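Local coordinates for protein CT263 (Chlamydia trachomatis, PDB 4QAS) that probably hydrolyses the N-glycosidic bond of a futalosine-type nucleoside on the way to menaquinone, as an MTAN-like nucleosidase, at residues Leu9-Ala14 with Leu71-Gly76. The protein carries 1 engineered substitution. Numbering follows the deposited sequence.
Sequences LLLIFA and LWINAG
One face of the W72 indole receives a methyl of L10: CD2 stands 3.8 Å from the centroid of the five-membered ring, 10° off its normal, a CH-pi contact. Farther along the indole, I12 CD1 approaches CE3 of W72 obliquely at 3.5 Å. With CG beside the backbone N (chi1 -65°), the indole stands out from the sheet next to the L10 and I12 side chains. The F13 ring is met obliquely by A75 O, 3.3 Å from F13 CD1, with A75 CB 3.7 Å from F13 CE1. I12 O lies in the plane of the N74 amide and accepts a hydrogen bond from ND2 at 2.9 Å, but ND2 stands well above the I12 carbonyl plane. A75 N donates a hydrogen bond to the same oxygen at 3.1 Å from the opposite face of that plane, less straight at hydrogen (145°), so this buried carbonyl is gripped twice. ND2 also donates to a water that A14 N contacts weakly, while N74 OD1 is bound by K162. Backbone hydrogen bonds from L10 N to L71 O, I73 N to L10 O and I12 N to I73 O complete the parallel pairing. On the sheet face away from W72, L9 CD1 packs on CG1 of I73 at 3.9 Å, and L11 CD2 lies alongside I73 CB. Helix 144-153 packs over W72, I12 and N74, helix 16-25 over L11 and F13. Strand 7-13 pairs in parallel with both 43-49 and 71-80 in the central sheet of a fold consistent with the nucleoside phosphorylase/hydrolase family. On the face of L10, W72 and I12 the side-chain contacts are apolar; N74 brings a polar group to the end of that face, where its amide, held by K162, the water and I12 O, probably has little freedom to flip.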
ATOM      1  N   LEU A   9      12.826 -10.433  -0.873  1.00 17.71           N
ATOM      2  CA  LEU A   9      12.560  -9.481  -1.933  1.00 15.52           C
ATOM      3  C   LEU A   9      13.338  -8.214  -1.631  1.00 17.45           C
ATOM      4  O   LEU A   9      13.190  -7.644  -0.542  1.00 18.82           O
ATOM      5  CB  LEU A   9      11.063  -9.204  -1.978  1.00 19.51           C
ATOM      6  CG  LEU A   9      10.582  -8.190  -3.006  1.00 19.62           C
ATOM      7  CD1 LEU A   9      11.127  -8.425  -4.405  1.00 18.86           C
ATOM      8  CD2 LEU A   9       9.050  -8.189  -3.034  1.00 20.61           C
ATOM      9  N   LEU A  10      14.177  -7.795  -2.579  1.00 16.32           N
ATOM     10  CA  LEU A  10      14.945  -6.556  -2.474  1.00 17.08           C
ATOM     11  C   LEU A  10      14.289  -5.522  -3.380  1.00 15.16           C
ATOM     12  O   LEU A  10      14.158  -5.751  -4.593  1.00 16.13           O
ATOM     13  CB  LEU A  10      16.386  -6.778  -2.910  1.00 17.93           C
ATOM     14  CG  LEU A  10      17.280  -5.532  -2.902  1.00 18.67           C
ATOM     15  CD1 LEU A  10      17.388  -4.939  -1.490  1.00 19.27           C
ATOM     16  CD2 LEU A  10      18.640  -5.859  -3.449  1.00 20.08           C
ATOM     17  N   LEU A  11      13.913  -4.389  -2.811  1.00 14.10           N
ATOM     18  CA  LEU A  11      13.463  -3.234  -3.574  1.00 13.42           C
ATOM     19  C   LEU A  11      14.589  -2.224  -3.661  1.00 14.84           C
ATOM     20  O   LEU A  11      15.216  -1.890  -2.643  1.00 16.31           O
ATOM     21  CB  LEU A  11      12.292  -2.561  -2.874  1.00 14.63           C
ATOM     22  CG  LEU A  11      11.115  -3.467  -2.547  1.00 16.66           C
ATOM     23  CD1 LEU A  11       9.981  -2.658  -1.892  1.00 17.91           C
ATOM     24  CD2 LEU A  11      10.554  -4.228  -3.721  1.00 17.12           C
ATOM     25  N   ILE A  12      14.856  -1.745  -4.874  1.00 13.66           N
ATOM     26  CA  ILE A  12      15.940  -0.811  -5.141  1.00 14.35           C
ATOM     27  C   ILE A  12      15.330   0.436  -5.744  1.00 14.06           C
ATOM     28  O   ILE A  12      14.673   0.379  -6.796  1.00 14.55           O
ATOM     29  CB  ILE A  12      17.004  -1.398  -6.074  1.00 16.11           C
ATOM     30  CG1 ILE A  12      17.564  -2.694  -5.495  1.00 18.43           C
ATOM     31  CG2 ILE A  12      18.118  -0.402  -6.266  1.00 17.49           C
ATOM     32  CD1 ILE A  12      18.366  -3.486  -6.467  1.00 21.90           C
ATOM     33  N   PHE A  13      15.564   1.562  -5.092  1.00 14.07           N
ATOM     34  CA  PHE A  13      15.170   2.875  -5.575  1.00 13.56           C
ATOM     35  C   PHE A  13      16.420   3.701  -5.824  1.00 15.39           C
ATOM     36  O   PHE A  13      17.436   3.533  -5.166  1.00 16.50           O
ATOM     37  CB  PHE A  13      14.327   3.593  -4.526  1.00 13.72           C
ATOM     38  CG  PHE A  13      13.018   2.924  -4.235  1.00 13.16           C
ATOM     39  CD1 PHE A  13      11.895   3.213  -4.996  1.00 13.76           C
ATOM     40  CD2 PHE A  13      12.898   2.009  -3.190  1.00 13.75           C
ATOM     41  CE1 PHE A  13      10.687   2.611  -4.724  1.00 14.03           C
ATOM     42  CE2 PHE A  13      11.693   1.400  -2.933  1.00 15.05           C
ATOM     43  CZ  PHE A  13      10.605   1.700  -3.691  1.00 14.42           C
ATOM     44  N   ALA A  14      16.341   4.601  -6.800  1.00 14.63           N
ATOM     45  CA  ALA A  14      17.483   5.437  -7.129  1.00 15.88           C
ATOM     46  C   ALA A  14      17.714   6.527  -6.101  1.00 17.62           C
ATOM     47  O   ALA A  14      18.858   6.897  -5.851  1.00 18.92           O
ATOM     48  CB  ALA A  14      17.318   6.073  -8.521  1.00 17.56           C
ATOM     49  N   LEU A  71      14.344 -12.211  -5.611  1.00 18.41           N
ATOM     50  CA  LEU A  71      13.894 -11.295  -6.645  1.00 17.07           C
ATOM     51  C   LEU A  71      14.371  -9.917  -6.248  1.00 17.22           C
ATOM     52  O   LEU A  71      14.332  -9.567  -5.060  1.00 17.94           O
ATOM     53  CB  LEU A  71      12.362 -11.288  -6.741  1.00 19.27           C
ATOM     54  CG  LEU A  71      11.732 -10.335  -7.763  1.00 17.73           C
ATOM     55  CD1 LEU A  71      12.150 -10.636  -9.201  1.00 21.66           C
ATOM     56  CD2 LEU A  71      10.219 -10.404  -7.651  1.00 21.85           C
ATOM     57  N   TRP A  72      14.821  -9.151  -7.234  1.00 16.95           N
ATOM     58  CA  TRP A  72      15.004  -7.715  -7.092  1.00 14.74           C
ATOM     59  C   TRP A  72      13.923  -6.993  -7.895  1.00 16.40           C
ATOM     60  O   TRP A  72      13.621  -7.389  -9.026  1.00 16.79           O
ATOM     61  CB  TRP A  72      16.349  -7.264  -7.663  1.00 17.17           C
ATOM     62  CG  TRP A  72      17.608  -7.741  -7.017  1.00 17.75           C
ATOM     63  CD1 TRP A  72      17.750  -8.699  -6.057  1.00 20.02           C
ATOM     64  CD2 TRP A  72      18.921  -7.280  -7.321  1.00 18.91           C
ATOM     65  NE1 TRP A  72      19.078  -8.843  -5.736  1.00 21.46           N
ATOM     66  CE2 TRP A  72      19.819  -7.983  -6.505  1.00 21.29           C
ATOM     67  CE3 TRP A  72      19.413  -6.307  -8.201  1.00 19.83           C
ATOM     68  CZ2 TRP A  72      21.194  -7.768  -6.550  1.00 22.53           C
ATOM     69  CZ3 TRP A  72      20.777  -6.092  -8.250  1.00 20.60           C
ATOM     70  CH2 TRP A  72      21.656  -6.816  -7.429  1.00 23.01           C
ATOM     71  N   ILE A  73      13.378  -5.909  -7.351  1.00 14.71           N
ATOM     72  CA  ILE A  73      12.523  -4.988  -8.086  1.00 13.47           C
ATOM     73  C   ILE A  73      13.149  -3.613  -8.008  1.00 15.20           C
ATOM     74  O   ILE A  73      13.315  -3.061  -6.905  1.00 14.99           O
ATOM     75  CB  ILE A  73      11.094  -4.965  -7.529  1.00 15.11           C
ATOM     76  CG1 ILE A  73      10.463  -6.356  -7.621  1.00 18.19           C
ATOM     77  CG2 ILE A  73      10.266  -3.943  -8.303  1.00 17.46           C
ATOM     78  CD1 ILE A  73       9.070  -6.436  -7.043  1.00 19.99           C
ATOM     79  N   ASN A  74      13.492  -3.056  -9.169  1.00 14.63           N
ATOM     80  CA  ASN A  74      13.877  -1.655  -9.249  1.00 13.87           C
ATOM     81  C   ASN A  74      12.632  -0.868  -9.581  1.00 14.27           C
ATOM     82  O   ASN A  74      12.047  -1.056 -10.649  1.00 15.55           O
ATOM     83  CB  ASN A  74      14.924  -1.485 -10.343  1.00 15.95           C
ATOM     84  CG  ASN A  74      15.219  -0.049 -10.663  1.00 16.32           C
ATOM     85  OD1 ASN A  74      15.434   0.287 -11.846  1.00 17.48           O
ATOM     86  ND2 ASN A  74      15.266   0.813  -9.652  1.00 15.22           N
ATOM     87  N   ALA A  75      12.213  -0.013  -8.680  1.00 12.81           N
ATOM     88  CA  ALA A  75      11.079   0.856  -8.918  1.00 12.49           C
ATOM     89  C   ALA A  75      11.585   2.282  -8.985  1.00 13.74           C
ATOM     90  O   ALA A  75      12.418   2.690  -8.177  1.00 14.21           O
ATOM     91  CB  ALA A  75      10.069   0.720  -7.794  1.00 13.23           C
ATOM     92  N   GLY A  76      11.110   3.052  -9.972  1.00 12.31           N
ATOM     93  CA  GLY A  76      11.588   4.420 -10.050  1.00 12.96           C
ATOM     94  C   GLY A  76      10.814   5.259 -11.046  1.00 11.32           C
ATOM     95  O   GLY A  76       9.861   4.806 -11.680  1.00 12.33           O
TER
HETATM   96  O   HOH W   1      14.823   3.582  -9.679  1.00 23.30           O